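Glutathione S-transferase (PDB 4IVF) binds glutathione as a homodimeric member of the glutathione transferase superfamily, and probably catalyses glutathione-dependent conjugation or disulfide chemistry. Local coordinates at residues Tyr19-Phe24 with Gln83-Thr88; Gly183-Leu188 with Gly202-Ser207; Ser207-Pro212 with Lys216-Pro221. All blocks are in the same frame, centred on the assembly; numbering follows the deposited sequence.

Interaction 1 (Tyr19-Phe24 with Gln83-Thr88)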
# COMPACT_ATOMS: atom_id res chain seq x y z
N TYR F 19 11.07 11.29 -0.04
CA TYR F 19 11.66 11.46 1.28
C TYR F 19 11.62 10.17 2.12
O TYR F 19 12.53 9.93 2.91
CB TYR F 19 10.94 12.59 2.04
CG TYR F 19 11.11 13.95 1.41
CD1 TYR F 19 12.30 14.30 0.79
CD2 TYR F 19 10.08 14.87 1.44
CE1 TYR F 19 12.46 15.54 0.22
CE2 TYR F 19 10.24 16.11 0.87
CZ TYR F 19 11.42 16.45 0.26
OH TYR F 19 11.58 17.69 -0.30
N LYS F 20 10.58 9.37 1.96
CA LYS F 20 10.49 8.09 2.66
C LYS F 20 11.74 7.28 2.42
O LYS F 20 12.34 6.74 3.35
CB LYS F 20 9.30 7.27 2.17
CG LYS F 20 7.93 7.76 2.57
CD LYS F 20 6.93 6.76 2.04
CE LYS F 20 5.52 7.28 1.93
NZ LYS F 20 4.69 6.25 1.20
N ILE F 21 12.15 7.22 1.16
CA ILE F 21 13.27 6.39 0.77
C ILE F 21 14.60 7.05 1.12
O ILE F 21 15.51 6.39 1.62
CB ILE F 21 13.21 6.02 -0.73
CG1 ILE F 21 11.86 5.37 -1.07
CG2 ILE F 21 14.35 5.10 -1.09
CD1 ILE F 21 11.34 4.42 0.00
N SER F 22 14.72 8.35 0.87
CA SER F 22 15.99 9.02 1.16
C SER F 22 16.26 9.06 2.67
O SER F 22 17.39 8.87 3.10
CB SER F 22 16.05 10.42 0.55
OG SER F 22 15.12 11.30 1.16
N ILE F 23 15.22 9.31 3.45
CA ILE F 23 15.34 9.19 4.91
C ILE F 23 15.74 7.77 5.36
O ILE F 23 16.64 7.61 6.18
CB ILE F 23 14.04 9.61 5.63
CG1 ILE F 23 13.81 11.12 5.46
CG2 ILE F 23 14.12 9.25 7.11
CD1 ILE F 23 12.44 11.56 5.86
N PHE F 24 15.09 6.74 4.82
CA PHE F 24 15.42 5.39 5.28
C PHE F 24 16.83 4.99 4.90
O PHE F 24 17.53 4.36 5.70
CB PHE F 24 14.42 4.33 4.82
CG PHE F 24 14.44 3.11 5.69
CD1 PHE F 24 14.46 3.23 7.07
CD2 PHE F 24 14.43 1.84 5.13
CE1 PHE F 24 14.49 2.11 7.89
CE2 PHE F 24 14.45 0.71 5.93
CZ PHE F 24 14.48 0.84 7.33
N GLN F 83 10.35 -2.19 2.56
CA GLN F 83 10.39 -3.57 3.03
C GLN F 83 11.68 -4.24 2.56
O GLN F 83 12.36 -4.94 3.32
CB GLN F 83 9.15 -4.34 2.54
CG GLN F 83 8.80 -5.61 3.31
CD GLN F 83 8.75 -5.43 4.83
OE1 GLN F 83 8.07 -4.54 5.35
NE2 GLN F 83 9.46 -6.30 5.55
N TYR F 84 12.03 -4.00 1.30
CA TYR F 84 13.26 -4.53 0.72
C TYR F 84 14.51 -4.08 1.47
O TYR F 84 15.34 -4.91 1.82
CB TYR F 84 13.39 -4.18 -0.78
CG TYR F 84 14.77 -4.51 -1.30
CD1 TYR F 84 15.14 -5.82 -1.58
CD2 TYR F 84 15.73 -3.51 -1.46
CE1 TYR F 84 16.43 -6.13 -2.02
CE2 TYR F 84 17.01 -3.80 -1.89
CZ TYR F 84 17.35 -5.11 -2.17
OH TYR F 84 18.63 -5.37 -2.61
N LEU F 85 14.65 -2.77 1.67
CA LEU F 85 15.81 -2.21 2.38
C LEU F 85 15.93 -2.73 3.82
O LEU F 85 17.03 -2.98 4.33
CB LEU F 85 15.75 -0.68 2.38
CG LEU F 85 15.88 -0.01 1.01
CD1 LEU F 85 15.51 1.48 1.09
CD2 LEU F 85 17.28 -0.20 0.41
N ALA F 86 14.79 -2.86 4.49
CA ALA F 86 14.79 -3.33 5.85
C ALA F 86 15.21 -4.80 5.89
O ALA F 86 16.07 -5.17 6.68
CB ALA F 86 13.43 -3.13 6.49
N ASP F 87 14.61 -5.63 5.03
CA ASP F 87 14.99 -7.05 4.94
C ASP F 87 16.49 -7.21 4.67
O ASP F 87 17.15 -8.03 5.29
CB ASP F 87 14.25 -7.75 3.80
CG ASP F 87 12.77 -7.94 4.06
OD1 ASP F 87 12.32 -7.74 5.22
OD2 ASP F 87 12.06 -8.30 3.09
N THR F 88 17.00 -6.42 3.73
CA THR F 88 18.34 -6.61 3.20
C THR F 88 19.44 -5.96 4.05
O THR F 88 20.50 -6.55 4.26
CB THR F 88 18.43 -6.09 1.74
OG1 THR F 88 17.41 -6.70 0.95
CG2 THR F 88 19.79 -6.40 1.13
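F24 meets L85 and A86 where helices 16-27 and 78-89 of the thioredoxin-like N-terminal domain run side by side. The two short segments are nearly parallel, 14° between their directions, with axes 11.2 Å apart, so side chains of helix 16-27 reach across. No hydrogen bond crosses. The aromatic part falls to the F24 ring: CG stands anti to the backbone N (chi1 -158°), which carries the ring across to the other helix. Its CD2 lies 4.0 Å from L85 CB at the ring edge, while the L85 side chain slides past the opposite way. The aliphatic part is thinner, I21 CG2 to L85 CD1 at 4.4 Å; I21 also packs on T78, which binds glutathione. V176 of the C-terminal domain touches both F24 and A86. Among the polar groups, Y84 O accepts from T88 N and, from the opposite face of its carbonyl plane, from T88 OG1 at 2.9 Å. Y105 of the second subunit hydrogen-bonds through OH to D87 OD2 and meets the Y84 ring edge-to-face. At the rim of the F24 ring, CE2 sits 3.9 Å from A86 N, which lies in the ring plane, and 4.0 Å from A86 CB.

Interaction 2 (Gly183-Leu188 with Gly202-Ser207). With GSH (glutathione), chain T.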
# COMPACT_ATOMS: atom_id res chain seq x y z
N GLY F 183 7.25 10.94 5.90
CA GLY F 183 7.38 11.65 4.63
C GLY F 183 6.18 12.55 4.39
O GLY F 183 6.34 13.68 3.97
N TRP F 184 4.98 12.03 4.68
CA TRP F 184 3.72 12.73 4.44
C TRP F 184 3.30 13.66 5.56
O TRP F 184 2.62 14.66 5.32
CB TRP F 184 2.60 11.72 4.17
CG TRP F 184 2.60 11.25 2.74
CD1 TRP F 184 3.23 10.15 2.23
CD2 TRP F 184 1.94 11.88 1.64
NE1 TRP F 184 3.00 10.06 0.87
CE2 TRP F 184 2.21 11.11 0.48
CE3 TRP F 184 1.12 13.02 1.51
CZ2 TRP F 184 1.70 11.44 -0.78
CZ3 TRP F 184 0.62 13.35 0.25
CH2 TRP F 184 0.92 12.57 -0.87
N ALA F 185 3.69 13.32 6.79
CA ALA F 185 3.42 14.18 7.94
C ALA F 185 4.12 15.53 7.71
O ALA F 185 3.62 16.58 8.09
CB ALA F 185 3.93 13.53 9.23
N TYR F 186 5.28 15.45 7.08
CA TYR F 186 6.06 16.62 6.74
C TYR F 186 5.26 17.60 5.86
O TYR F 186 5.51 18.80 5.88
CB TYR F 186 7.32 16.16 6.02
CG TYR F 186 8.28 17.26 5.66
CD1 TYR F 186 9.10 17.83 6.62
CD2 TYR F 186 8.37 17.72 4.36
CE1 TYR F 186 9.98 18.84 6.29
CE2 TYR F 186 9.25 18.73 4.02
CZ TYR F 186 10.05 19.29 4.98
OH TYR F 186 10.93 20.29 4.64
N ARG F 187 4.28 17.07 5.11
CA ARG F 187 3.52 17.88 4.16
C ARG F 187 2.23 18.49 4.73
O ARG F 187 1.54 19.25 4.02
CB ARG F 187 3.19 17.05 2.92
CG ARG F 187 4.27 17.03 1.85
CD ARG F 187 4.21 18.28 1.01
NE ARG F 187 4.96 18.12 -0.23
CZ ARG F 187 6.26 18.37 -0.35
NH1 ARG F 187 6.97 18.77 0.69
NH2 ARG F 187 6.85 18.20 -1.53
N LEU F 188 1.90 18.17 5.98
CA LEU F 188 0.68 18.68 6.60
C LEU F 188 0.68 20.20 6.72
O LEU F 188 -0.37 20.83 6.64
CB LEU F 188 0.47 18.06 7.99
CG LEU F 188 -0.08 16.62 8.04
CD1 LEU F 188 -0.21 16.10 9.49
CD2 LEU F 188 -1.42 16.53 7.32
N GLY F 202 2.46 14.68 17.54
CA GLY F 202 3.30 15.85 17.71
C GLY F 202 4.64 15.55 18.35
O GLY F 202 5.65 16.07 17.91
N LYS F 203 4.66 14.72 19.39
CA LYS F 203 5.91 14.37 20.07
C LYS F 203 6.74 13.41 19.22
O LYS F 203 7.96 13.54 19.11
CB LYS F 203 5.63 13.71 21.43
CG LYS F 203 5.07 14.63 22.49
CD LYS F 203 4.48 13.81 23.65
CE LYS F 203 4.41 14.61 24.94
NZ LYS F 203 5.18 13.98 26.08
N TRP F 204 6.05 12.44 18.63
CA TRP F 204 6.65 11.47 17.72
C TRP F 204 7.30 12.21 16.54
O TRP F 204 8.47 11.97 16.20
CB TRP F 204 5.56 10.51 17.25
CG TRP F 204 5.86 9.68 16.03
CD1 TRP F 204 6.41 8.43 16.01
CD2 TRP F 204 5.58 10.02 14.67
NE1 TRP F 204 6.50 7.98 14.71
CE2 TRP F 204 6.01 8.94 13.87
CE3 TRP F 204 5.02 11.15 14.04
CZ2 TRP F 204 5.90 8.95 12.48
CZ3 TRP F 204 4.93 11.16 12.66
CH2 TRP F 204 5.35 10.07 11.89
N TYR F 205 6.55 13.14 15.96
CA TYR F 205 7.07 13.96 14.86
C TYR F 205 8.29 14.79 15.28
O TYR F 205 9.33 14.78 14.60
CB TYR F 205 5.97 14.88 14.32
CG TYR F 205 6.37 15.68 13.09
CD1 TYR F 205 6.51 15.07 11.85
CD2 TYR F 205 6.61 17.04 13.16
CE1 TYR F 205 6.87 15.79 10.72
CE2 TYR F 205 6.96 17.77 12.05
CZ TYR F 205 7.10 17.13 10.83
OH TYR F 205 7.46 17.85 9.72
N ASP F 206 8.17 15.49 16.40
CA ASP F 206 9.27 16.33 16.90
C ASP F 206 10.52 15.50 17.18
O ASP F 206 11.65 15.95 16.95
CB ASP F 206 8.86 17.11 18.16
CG ASP F 206 7.74 18.12 17.91
OD1 ASP F 206 7.54 18.54 16.74
OD2 ASP F 206 7.05 18.50 18.89
N SER F 207 10.32 14.29 17.70
CA SER F 207 11.43 13.39 18.00
C SER F 207 12.19 12.97 16.74
O SER F 207 13.43 12.94 16.72
CB SER F 207 10.94 12.16 18.75
OG SER F 207 10.65 12.49 20.10
N1 GSH T . -0.64 12.06 -10.97
CA1 GSH T . -0.86 13.00 -9.90
C1 GSH T . -2.18 13.62 -10.04
O11 GSH T . -2.97 13.21 -10.93
O12 GSH T . -2.54 14.53 -9.27
CB1 GSH T . 0.27 14.04 -9.83
CG1 GSH T . 0.50 14.47 -8.43
CD1 GSH T . 1.17 13.38 -7.58
OE1 GSH T . 1.84 12.47 -8.10
N2 GSH T . 1.03 13.39 -6.08
CA2 GSH T . 1.66 12.35 -5.28
C2 GSH T . 0.61 11.46 -4.69
O2 GSH T . -0.49 11.93 -4.40
CB2 GSH T . 2.42 12.95 -4.18
SG2 GSH T . 3.57 14.13 -4.79
N3 GSH T . 0.87 10.06 -4.43
CA3 GSH T . -0.18 9.25 -3.84
C3 GSH T . 0.40 8.21 -2.96
O31 GSH T . 1.49 8.39 -2.37
O32 GSH T . -0.23 7.13 -2.82
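Y205 and Y186 both hold CG opposite their own backbone N, with chi1 -175° and -177°; the first torsion sends the Y205 ring toward the end of helix 176-185, where the two tyrosine side chains cross obliquely. The Y205 hydroxyl ends against carbon, with OH 3.5 Å from Y186 CD1, and its ring lies against A185, whose CB is 4.0 Å from Y205 CD1. The same methyl group also meets the edge of the W204 indole, CB to CZ3 4.3 Å, the two rings lying side by side against it. This joins helices 176-185 and 199-209 of the all-helical C-terminal domain of the transferase fold. W204 NE1 is hydrogen-bonded to D178 OD2, which ties the indole back to the first helix, and the Y186 ring stacks on F218. A185 and Y186 are the first two residues of a type I turn, closed by L188 N to A185 O at 3.2 Å. W184, next to A185, belongs to a glutathione pocket: its CZ2 lies 3.4 Å from glutathione O31, and its NE1 is hydrogen-bonded to N17 OD1, a residue that itself binds the ligand. With no hydrogen bond between the two segments, their hold on each other is van der Waals packing of a methyl group and aromatic rings, while the indole N-H of W184 is spent on N17 in the glutathione site.

Interaction 3 (Ser207-Pro212 with Lys216-Pro221)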
# COMPACT_ATOMS: atom_id res chain seq x y z
N SER F 207 10.32 14.29 17.70
CA SER F 207 11.43 13.39 18.00
C SER F 207 12.19 12.97 16.74
O SER F 207 13.43 12.94 16.72
CB SER F 207 10.94 12.16 18.75
OG SER F 207 10.65 12.49 20.10
N LEU F 208 11.45 12.63 15.69
CA LEU F 208 12.07 12.22 14.44
C LEU F 208 12.88 13.33 13.76
O LEU F 208 13.96 13.08 13.21
CB LEU F 208 11.03 11.62 13.49
CG LEU F 208 10.66 10.20 13.91
CD1 LEU F 208 9.28 9.80 13.42
CD2 LEU F 208 11.70 9.24 13.36
N LEU F 209 12.38 14.57 13.80
CA LEU F 209 13.07 15.66 13.13
C LEU F 209 14.35 16.04 13.85
O LEU F 209 15.16 16.81 13.32
CB LEU F 209 12.19 16.89 13.04
CG LEU F 209 10.91 16.81 12.23
CD1 LEU F 209 10.20 18.13 12.43
CD2 LEU F 209 11.22 16.60 10.77
N LYS F 210 14.54 15.51 15.05
CA LYS F 210 15.75 15.79 15.80
C LYS F 210 16.89 14.90 15.32
O LYS F 210 18.05 15.20 15.56
CB LYS F 210 15.53 15.58 17.30
CG LYS F 210 14.63 16.59 17.96
CD LYS F 210 14.63 16.39 19.47
CE LYS F 210 13.98 17.55 20.20
NZ LYS F 210 14.16 17.43 21.68
N LEU F 211 16.54 13.82 14.64
CA LEU F 211 17.53 12.88 14.13
C LEU F 211 18.24 13.46 12.92
O LEU F 211 17.59 13.89 11.96
CB LEU F 211 16.89 11.55 13.75
CG LEU F 211 15.91 10.90 14.73
CD1 LEU F 211 15.58 9.49 14.28
CD2 LEU F 211 16.44 10.91 16.14
N PRO F 212 19.58 13.49 12.96
CA PRO F 212 20.39 13.99 11.84
C PRO F 212 20.10 13.25 10.52
O PRO F 212 20.06 13.90 9.49
CB PRO F 212 21.82 13.72 12.31
CG PRO F 212 21.73 13.73 13.80
CD PRO F 212 20.40 13.12 14.12
N LYS F 216 18.69 15.05 7.03
CA LYS F 216 19.45 14.89 5.79
C LYS F 216 18.56 14.36 4.66
O LYS F 216 18.56 14.91 3.57
CB LYS F 216 20.66 13.99 6.01
CG LYS F 216 21.45 13.67 4.74
CD LYS F 216 22.05 14.91 4.12
CE LYS F 216 22.78 14.58 2.84
NZ LYS F 216 23.18 15.82 2.10
N GLY F 217 17.80 13.30 4.95
CA GLY F 217 16.87 12.74 3.98
C GLY F 217 15.86 13.75 3.46
O GLY F 217 15.45 13.70 2.30
N PHE F 218 15.45 14.68 4.32
CA PHE F 218 14.54 15.74 3.90
C PHE F 218 15.21 16.78 2.99
O PHE F 218 14.54 17.56 2.33
CB PHE F 218 13.89 16.43 5.11
CG PHE F 218 12.65 15.73 5.61
CD1 PHE F 218 11.60 15.45 4.74
CD2 PHE F 218 12.54 15.36 6.94
CE1 PHE F 218 10.47 14.80 5.20
CE2 PHE F 218 11.39 14.72 7.41
CZ PHE F 218 10.36 14.45 6.55
N GLU F 219 16.54 16.78 2.94
CA GLU F 219 17.28 17.66 2.04
C GLU F 219 17.71 16.93 0.76
O GLU F 219 18.56 17.41 0.02
CB GLU F 219 18.50 18.24 2.75
CG GLU F 219 18.17 19.01 4.03
CD GLU F 219 19.38 19.19 4.94
OE1 GLU F 219 20.47 18.67 4.61
OE2 GLU F 219 19.25 19.85 6.00
N VAL F 220 17.09 15.78 0.50
CA VAL F 220 17.44 14.94 -0.64
C VAL F 220 16.23 14.63 -1.52
O VAL F 220 15.33 13.90 -1.11
CB VAL F 220 18.07 13.61 -0.19
CG1 VAL F 220 18.27 12.67 -1.38
CG2 VAL F 220 19.39 13.85 0.54
N PRO F 221 16.19 15.19 -2.74
CA PRO F 221 17.12 16.21 -3.24
C PRO F 221 16.86 17.58 -2.59
O PRO F 221 15.80 17.76 -1.98
CB PRO F 221 16.83 16.24 -4.76
CG PRO F 221 15.50 15.62 -4.93
CD PRO F 221 15.29 14.67 -3.79
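K216 N donates to P212 O at 3.0 Å, the one hydrogen bond that joins the two segments. The N-H points at the oxygen with an angle of 148°, and the donor is tilted 23° from the carbonyl plane of P212. This is an i to i+4 backbone bond, a turn of the short helix 212-217, and the K216 side chain leans on the same oxygen: its CB comes within 3.5 Å of P212 O. From there CG stands opposite the backbone N and a bend at chi2, 63°, turns the rest of the lysine off P212. L211 holds the N-cap position, directly before the proline that begins the helix. Further along, the apolar half of the contact is made by L209 and F218, whose side chains cross at about a right angle; L209 CD2 touches F218 CE2 at 3.9 Å.

The segments lie near the C-terminal end of the helical domain of this glutathione transferase, where helix 199-209 gives way to the short helix 212-217 and the chain then turns back toward the N-terminal domain. Q215, within helix 212-217, donates NE2 to L209 O and so adds a second tie between the two helices. A type I turn follows from G217 to V220, closed by V220 N to G217 O at 3.2 Å. F218 is buried; its ring meets Y19 edge-to-face, and I23 of helix 16-27 packs on it. The domain interface carries a polar link as well, since S22 OG of helix 16-27 is hydrogen-bonded to G217 O.

In the fold
Along the chain the contacts come in series: interaction 1 closes in the thioredoxin-like domain before interactions 2 and 3 open in the helical one. Interactions 2 and 3 share S207 and helix 199-209, with centres about 11 Å apart. The centre of interaction 1 is about 14 Å from that of interaction 3 and about 18 Å from that of interaction 2, yet helix 16-27 reaches both: K20 CE packs 3.7 Å from W184 CD1, and Y19 CD1 is 3.5 Å from G217 O. One helix of the N-terminal domain thus rests on helix 176-185 and on the end of helix 212-217, joining the two domains beside glutathione-binding residues contributed by both, among them N17 and W184.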